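Long-range contacts in putative D-lactate dehydrogenase (Chlamydomonas reinhardtii, PDB 4ZGS), which probably reduces pyruvate to D-lactate in the chloroplast with NADH as the hydride donor, as a member of the D-isomer specific 2-hydroxyacid dehydrogenase family: residues Ala145-Leu150 with Gly260-Asn265; Lys179-Val184 with Ser232-Leu237. All blocks are in the same frame, centred on the assembly; numbering follows the deposited sequence.

Contact 1 (Ala145-Leu150 with Gly260-Asn265); sequences ALIFAL and GVMLIN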
ATOM      1  N   ALA A 145       2.475  21.813  -1.469  1.00 34.10           N
ATOM      2  CA  ALA A 145       2.217  20.472  -1.994  1.00 33.23           C
ATOM      3  C   ALA A 145       1.353  19.659  -1.015  1.00 28.73           C
ATOM      4  O   ALA A 145       0.359  19.062  -1.392  1.00 27.28           O
ATOM      5  CB  ALA A 145       3.533  19.770  -2.260  1.00 25.53           C
ATOM      6  N   LEU A 146       1.732  19.689   0.254  1.00 34.75           N
ATOM      7  CA  LEU A 146       1.018  18.982   1.287  1.00 35.06           C
ATOM      8  C   LEU A 146      -0.390  19.501   1.344  1.00 40.09           C
ATOM      9  O   LEU A 146      -1.341  18.745   1.545  1.00 38.71           O
ATOM     10  CB  LEU A 146       1.707  19.141   2.651  1.00 33.25           C
ATOM     11  CG  LEU A 146       3.107  18.528   2.775  1.00 33.21           C
ATOM     12  CD1 LEU A 146       3.617  18.622   4.205  1.00 26.74           C
ATOM     13  CD2 LEU A 146       3.150  17.110   2.272  1.00 32.49           C
ATOM     14  N   ILE A 147      -0.533  20.816   1.219  1.00 50.70           N
ATOM     15  CA  ILE A 147      -1.865  21.408   1.325  1.00 41.90           C
ATOM     16  C   ILE A 147      -2.765  20.856   0.207  1.00 37.33           C
ATOM     17  O   ILE A 147      -3.870  20.346   0.454  1.00 36.41           O
ATOM     18  CB  ILE A 147      -1.797  22.935   1.314  1.00 27.83           C
ATOM     19  CG1 ILE A 147      -1.289  23.408   2.679  1.00 27.87           C
ATOM     20  CG2 ILE A 147      -3.214  23.539   1.114  1.00 25.27           C
ATOM     21  CD1 ILE A 147      -0.824  24.862   2.701  1.00 27.37           C
ATOM     22  N   PHE A 148      -2.253  20.862  -1.012  1.00 32.84           N
ATOM     23  CA  PHE A 148      -3.067  20.378  -2.103  1.00 30.29           C
ATOM     24  C   PHE A 148      -3.446  18.912  -1.939  1.00 27.67           C
ATOM     25  O   PHE A 148      -4.597  18.569  -2.132  1.00 32.67           O
ATOM     26  CB  PHE A 148      -2.364  20.617  -3.436  1.00 28.42           C
ATOM     27  CG  PHE A 148      -2.770  21.922  -4.090  1.00 44.68           C
ATOM     28  CD1 PHE A 148      -3.971  22.031  -4.769  1.00 46.44           C
ATOM     29  CD2 PHE A 148      -1.956  23.041  -4.005  1.00 50.04           C
ATOM     30  CE1 PHE A 148      -4.328  23.209  -5.365  1.00 47.08           C
ATOM     31  CE2 PHE A 148      -2.321  24.212  -4.593  1.00 51.97           C
ATOM     32  CZ  PHE A 148      -3.507  24.295  -5.269  1.00 49.89           C
ATOM     33  N   ALA A 149      -2.482  18.072  -1.550  1.00 31.03           N
ATOM     34  CA  ALA A 149      -2.681  16.647  -1.456  1.00 27.15           C
ATOM     35  C   ALA A 149      -3.770  16.369  -0.419  1.00 30.53           C
ATOM     36  O   ALA A 149      -4.698  15.620  -0.689  1.00 42.48           O
ATOM     37  CB  ALA A 149      -1.346  15.921  -1.097  1.00 23.96           C
ATOM     38  N   LEU A 150      -3.679  17.005   0.744  1.00 28.01           N
ATOM     39  CA  LEU A 150      -4.696  16.839   1.781  1.00 29.99           C
ATOM     40  C   LEU A 150      -6.079  17.348   1.366  1.00 39.73           C
ATOM     41  O   LEU A 150      -7.103  16.716   1.640  1.00 42.16           O
ATOM     42  CB  LEU A 150      -4.270  17.564   3.061  1.00 28.13           C
ATOM     43  CG  LEU A 150      -3.082  16.955   3.809  1.00 26.62           C
ATOM     44  CD1 LEU A 150      -2.601  17.924   4.890  1.00 30.79           C
ATOM     45  CD2 LEU A 150      -3.479  15.623   4.407  1.00 29.46           C
ATOM     46  N   GLY A 260     -11.468  22.638  12.381  1.00 45.24           N
ATOM     47  CA  GLY A 260     -11.311  22.078  11.057  1.00 42.53           C
ATOM     48  C   GLY A 260     -10.049  22.573  10.395  1.00 43.68           C
ATOM     49  O   GLY A 260      -9.790  22.245   9.236  1.00 46.53           O
ATOM     50  N   VAL A 261      -9.245  23.328  11.145  1.00 42.28           N
ATOM     51  CA  VAL A 261      -8.024  23.912  10.604  1.00 43.53           C
ATOM     52  C   VAL A 261      -7.070  22.857  10.083  1.00 41.37           C
ATOM     53  O   VAL A 261      -6.934  21.807  10.671  1.00 44.43           O
ATOM     54  CB  VAL A 261      -7.251  24.724  11.644  1.00 44.19           C
ATOM     55  CG1 VAL A 261      -6.764  23.820  12.774  1.00 42.52           C
ATOM     56  CG2 VAL A 261      -6.053  25.338  10.968  1.00 47.38           C
ATOM     57  N   MET A 262      -6.438  23.148   8.957  1.00 44.97           N
ATOM     58  CA  MET A 262      -5.348  22.338   8.407  1.00 45.37           C
ATOM     59  C   MET A 262      -4.029  22.925   8.875  1.00 46.62           C
ATOM     60  O   MET A 262      -3.751  24.097   8.610  1.00 49.58           O
ATOM     61  CB  MET A 262      -5.391  22.320   6.867  1.00 42.67           C
ATOM     62  CG  MET A 262      -4.173  21.704   6.181  1.00 35.44           C
ATOM     63  SD  MET A 262      -4.487  21.557   4.394  1.00 39.19           S
ATOM     64  CE  MET A 262      -6.036  20.662   4.388  1.00 46.16           C
ATOM     65  N   LEU A 263      -3.218  22.133   9.563  1.00 51.13           N
ATOM     66  CA  LEU A 263      -1.920  22.596  10.069  1.00 49.46           C
ATOM     67  C   LEU A 263      -0.816  21.984   9.238  1.00 49.66           C
ATOM     68  O   LEU A 263      -0.820  20.796   9.012  1.00 49.84           O
ATOM     69  CB  LEU A 263      -1.748  22.227  11.536  1.00 49.51           C
ATOM     70  CG  LEU A 263      -0.397  22.472  12.180  1.00 50.52           C
ATOM     71  CD1 LEU A 263      -0.062  23.940  12.017  1.00 51.39           C
ATOM     72  CD2 LEU A 263      -0.499  22.106  13.647  1.00 44.31           C
ATOM     73  N   ILE A 264       0.111  22.809   8.757  1.00 55.91           N
ATOM     74  CA  ILE A 264       1.232  22.339   7.941  1.00 46.34           C
ATOM     75  C   ILE A 264       2.534  22.698   8.592  1.00 45.89           C
ATOM     76  O   ILE A 264       2.780  23.856   8.897  1.00 48.08           O
ATOM     77  CB  ILE A 264       1.225  22.941   6.562  1.00 39.32           C
ATOM     78  CG1 ILE A 264      -0.085  22.600   5.865  1.00 31.64           C
ATOM     79  CG2 ILE A 264       2.405  22.423   5.780  1.00 28.18           C
ATOM     80  CD1 ILE A 264      -0.288  21.142   5.677  1.00 33.18           C
ATOM     81  N   ASN A 265       3.372  21.700   8.829  1.00 41.76           N
ATOM     82  CA  ASN A 265       4.659  22.014   9.384  1.00 43.96           C
ATOM     83  C   ASN A 265       5.808  21.348   8.632  1.00 45.10           C
ATOM     84  O   ASN A 265       5.989  20.135   8.710  1.00 48.40           O
ATOM     85  CB  ASN A 265       4.658  21.599  10.844  1.00 47.63           C
ATOM     86  CG  ASN A 265       5.903  21.985  11.546  1.00 51.50           C
ATOM     87  OD1 ASN A 265       6.649  22.847  11.078  1.00 55.32           O
ATOM     88  ND2 ASN A 265       6.181  21.318  12.658  1.00 52.41           N
TER

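Contact 2 (Lys179-Val184 with Ser232-Leu237); sequences KVVGVV and SDIVTL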
ATOM      1  N   LYS A 179      -9.849  30.735   0.709  1.00 56.11           N
ATOM      2  CA  LYS A 179      -9.507  30.375   2.085  1.00 54.44           C
ATOM      3  C   LYS A 179      -8.507  31.313   2.779  1.00 48.38           C
ATOM      4  O   LYS A 179      -7.621  31.882   2.138  1.00 48.04           O
ATOM      5  CB  LYS A 179      -8.950  28.953   2.105  1.00 54.40           C
ATOM      6  CG  LYS A 179      -9.901  27.931   1.523  1.00 60.64           C
ATOM      7  CD  LYS A 179     -11.218  27.981   2.281  1.00 67.73           C
ATOM      8  CE  LYS A 179     -12.329  27.240   1.544  1.00 74.07           C
ATOM      9  NZ  LYS A 179     -12.155  25.757   1.636  1.00 75.12           N
ATOM     10  N   VAL A 180      -8.666  31.460   4.092  1.00 43.54           N
ATOM     11  CA  VAL A 180      -7.754  32.230   4.922  1.00 40.81           C
ATOM     12  C   VAL A 180      -6.567  31.373   5.368  1.00 47.77           C
ATOM     13  O   VAL A 180      -6.746  30.318   5.980  1.00 56.38           O
ATOM     14  CB  VAL A 180      -8.430  32.749   6.167  1.00 48.36           C
ATOM     15  CG1 VAL A 180      -7.420  33.492   7.035  1.00 53.88           C
ATOM     16  CG2 VAL A 180      -9.596  33.627   5.805  1.00 46.79           C
ATOM     17  N   VAL A 181      -5.369  31.858   5.065  1.00 44.22           N
ATOM     18  CA  VAL A 181      -4.098  31.200   5.305  1.00 40.84           C
ATOM     19  C   VAL A 181      -3.168  32.014   6.196  1.00 49.45           C
ATOM     20  O   VAL A 181      -2.756  33.103   5.805  1.00 56.13           O
ATOM     21  CB  VAL A 181      -3.389  30.985   3.996  1.00 36.51           C
ATOM     22  CG1 VAL A 181      -1.929  30.514   4.223  1.00 44.09           C
ATOM     23  CG2 VAL A 181      -4.217  30.070   3.129  1.00 33.57           C
ATOM     24  N   GLY A 182      -2.917  31.540   7.415  1.00 50.90           N
ATOM     25  CA  GLY A 182      -1.860  32.072   8.258  1.00 49.48           C
ATOM     26  C   GLY A 182      -0.477  31.558   7.918  1.00 52.85           C
ATOM     27  O   GLY A 182      -0.229  30.361   8.001  1.00 52.60           O
ATOM     28  N   VAL A 183       0.454  32.452   7.610  1.00 57.67           N
ATOM     29  CA  VAL A 183       1.856  32.053   7.507  1.00 47.63           C
ATOM     30  C   VAL A 183       2.558  32.495   8.752  1.00 46.73           C
ATOM     31  O   VAL A 183       2.542  33.688   9.070  1.00 51.99           O
ATOM     32  CB  VAL A 183       2.564  32.644   6.312  1.00 35.98           C
ATOM     33  CG1 VAL A 183       4.010  32.275   6.353  1.00 35.78           C
ATOM     34  CG2 VAL A 183       1.927  32.159   5.028  1.00 33.89           C
ATOM     35  N   VAL A 184       3.098  31.529   9.493  1.00 48.22           N
ATOM     36  CA  VAL A 184       3.818  31.813  10.735  1.00 52.93           C
ATOM     37  C   VAL A 184       5.341  31.742  10.511  1.00 54.13           C
ATOM     38  O   VAL A 184       5.943  30.670  10.362  1.00 53.36           O
ATOM     39  CB  VAL A 184       3.406  30.856  11.874  1.00 50.84           C
ATOM     40  CG1 VAL A 184       4.142  31.227  13.132  1.00 55.48           C
ATOM     41  CG2 VAL A 184       1.913  30.923  12.125  1.00 44.77           C
ATOM     42  N   SER A 232      -7.651  31.350  10.846  1.00 50.98           N
ATOM     43  CA  SER A 232      -7.097  30.602   9.716  1.00 47.70           C
ATOM     44  C   SER A 232      -7.749  29.254   9.421  1.00 52.58           C
ATOM     45  O   SER A 232      -7.996  28.450  10.321  1.00 62.78           O
ATOM     46  CB  SER A 232      -5.594  30.424   9.926  1.00 48.29           C
ATOM     47  OG  SER A 232      -4.970  31.699  10.062  1.00 49.09           O
ATOM     48  N   ASP A 233      -7.999  29.010   8.137  1.00 53.52           N
ATOM     49  CA  ASP A 233      -8.429  27.704   7.650  1.00 51.57           C
ATOM     50  C   ASP A 233      -7.218  26.816   7.554  1.00 51.82           C
ATOM     51  O   ASP A 233      -7.283  25.584   7.693  1.00 46.60           O
ATOM     52  CB  ASP A 233      -9.086  27.814   6.275  1.00 52.29           C
ATOM     53  CG  ASP A 233     -10.358  28.661   6.281  1.00 63.51           C
ATOM     54  OD1 ASP A 233     -11.286  28.355   7.076  1.00 68.64           O
ATOM     55  OD2 ASP A 233     -10.441  29.611   5.460  1.00 60.91           O
ATOM     56  N   ILE A 234      -6.112  27.494   7.268  1.00 51.53           N
ATOM     57  CA  ILE A 234      -4.813  26.892   7.063  1.00 45.61           C
ATOM     58  C   ILE A 234      -3.723  27.680   7.764  1.00 46.85           C
ATOM     59  O   ILE A 234      -3.627  28.913   7.609  1.00 48.38           O
ATOM     60  CB  ILE A 234      -4.454  26.826   5.586  1.00 39.21           C
ATOM     61  CG1 ILE A 234      -5.570  26.152   4.795  1.00 34.77           C
ATOM     62  CG2 ILE A 234      -3.157  26.097   5.420  1.00 38.71           C
ATOM     63  CD1 ILE A 234      -5.358  26.217   3.299  1.00 35.93           C
ATOM     64  N   VAL A 235      -2.923  26.957   8.536  1.00 37.11           N
ATOM     65  CA  VAL A 235      -1.755  27.485   9.207  1.00 41.50           C
ATOM     66  C   VAL A 235      -0.523  26.724   8.758  1.00 43.26           C
ATOM     67  O   VAL A 235      -0.506  25.486   8.787  1.00 47.13           O
ATOM     68  CB  VAL A 235      -1.887  27.390  10.714  1.00 36.47           C
ATOM     69  CG1 VAL A 235      -0.602  27.798  11.374  1.00 37.71           C
ATOM     70  CG2 VAL A 235      -3.023  28.285  11.184  1.00 38.18           C
ATOM     71  N   THR A 236       0.498  27.454   8.317  1.00 38.37           N
ATOM     72  CA  THR A 236       1.740  26.827   7.882  1.00 40.91           C
ATOM     73  C   THR A 236       2.929  27.399   8.634  1.00 45.44           C
ATOM     74  O   THR A 236       3.161  28.604   8.617  1.00 58.29           O
ATOM     75  CB  THR A 236       1.949  26.979   6.373  1.00 48.20           C
ATOM     76  OG1 THR A 236       3.241  26.470   6.037  1.00 45.73           O
ATOM     77  CG2 THR A 236       1.917  28.460   5.968  1.00 57.09           C
ATOM     78  N   LEU A 237       3.671  26.537   9.320  1.00 35.14           N
ATOM     79  CA  LEU A 237       4.730  26.997  10.199  1.00 49.33           C
ATOM     80  C   LEU A 237       6.032  27.123   9.446  1.00 51.56           C
ATOM     81  O   LEU A 237       6.475  26.157   8.830  1.00 54.81           O
ATOM     82  CB  LEU A 237       4.903  26.039  11.373  1.00 51.79           C
ATOM     83  CG  LEU A 237       3.639  25.661  12.130  1.00 51.45           C
ATOM     84  CD1 LEU A 237       3.966  24.737  13.335  1.00 38.98           C
ATOM     85  CD2 LEU A 237       2.920  26.935  12.561  1.00 39.31           C
TER

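Contact 1 (Ala145-Leu150 with Gly260-Asn265)
Ile147 and Ile264 make the closest approach between Ala145-Leu150 and Gly260-Asn265: CG1 of Ile147 lies 3.5 Å from CG1 of Ile264, the two side chains running aslant past each other. The CD1 methyl of Ile264 fits among three residues, reaching CG1 of Ile147, CB of Leu146 at 4.1 Å and CD1 of Leu150 at 4.0 Å. With Leu150 the meeting is end on, methyl against methyl. Beta-branched isoleucine is at home in the extended strand at 264, while Ile147 puts both branches to use, CG1 on Ile264 and CG2 on Met262. Met262 takes the next place on the same face of the strand, two residues back. Its CG stands anti to the backbone N (chi1 170°) and the chain runs straight out to the helix before bending at the thioether (chi3 -53°). That bend carries CE to CB of Leu150, 3.8 Å away, while SD sits 4.0 Å from CG2 of Ile147. Methionine suits this spot because its unbranched chain can bend to touch both. The axes of segments 145-150 and 261-265, roughly antiparallel at 145°, pass 9.3 Å apart, a gap bridged by apolar side chains from both. This is helix-on-sheet packing in the alpha/beta NAD-binding domain. Leu263, pointing to the other face of the strand, packs on Leu289. The far side of the helix meets the second subunit of the assembly, where Phe148 packs on Ala145 of that copy. With only carbon and sulfur meeting across the gap, cohesion here rests on dispersion and on the exclusion of water.

Contact 2 (Lys179-Val184 with Ser232-Leu237)
Gly182 and Thr236 sit in the middle of a parallel pairing in which strand 180-184 lies beside strand 234-237, the segment axes 4.7 Å apart. Gly182 N gives a bond to Ile234 O, Gly182 O takes one from Thr236 N at 3.0 Å, and Val184 N reaches Thr236 O at 3.1 Å in an almost straight bond (170° at the hydrogen). Glycine suits its place because Ser232 OG lies only 3.6 Å from Gly182 CA, on the side where a side chain would stand; that hydroxyl is bonded to Leu228 O in the preceding helix. On the face shared by Val181 and Ile234, CG2 of the valine meets CD1 of the isoleucine, the two side chains pointing the same way. Farther along this face, CG2 of Thr236 comes 3.8 Å from CG2 of Val183, while OG1 of Thr236 makes a weak hydrogen bond to His238 NE2. On the other face Val184 and Leu237 lie side by side, CB and CG2 of the valine against CD2 of the leucine, with CG2 also near CG1 of Val235. The two strands are neighbours inside the parallel sheet of the Rossmann-type NAD-binding domain, with 203-207 on the other side of 180-184. Strand 180-184 leads into a glycine-rich turn that fits the GxGxxG pattern, and beta-branched valines suit its extended backbone. The other end is closer to solvent, Lys179, Val180 and Asp233 being partly exposed, and is held by polar bonds more than by apolar packing. Val180 O accepts from both Asp233 N, at 2.8 Å, and Ile234 N, at 3.2 Å. Asp233, its CG set beside its own backbone N (chi1 -63°), takes the Val180 amide on the anti side of OD2 at 2.9 Å, while OD1 forms a salt bridge with Lys258. Lys179 lays its CD beside Asp233 OD2 but carries NZ onward to Glu175 O.

Contacts 1 and 2 share one parallel sheet, since strand 234-237 of contact 2 lies directly beside strand 261-265 of contact 1. The seam between them is probably hydrogen-bonded, Ile264 N to Val235 O at 2.7 Å and Leu237 N to Ile264 O at 2.9 Å, and the centres of the contacts are about 9 Å apart. In sequence, contact 2 is nested within the loop that contact 1 closes. Both lie near the bound NAD: the side chain of Val184 is about 5 Å from the cofactor and that of Leu146 about 9 Å. Ile189, an NAD-binding residue, lies about 7 Å from Thr236 and about 10 Å from Ile264, side chain to side chain.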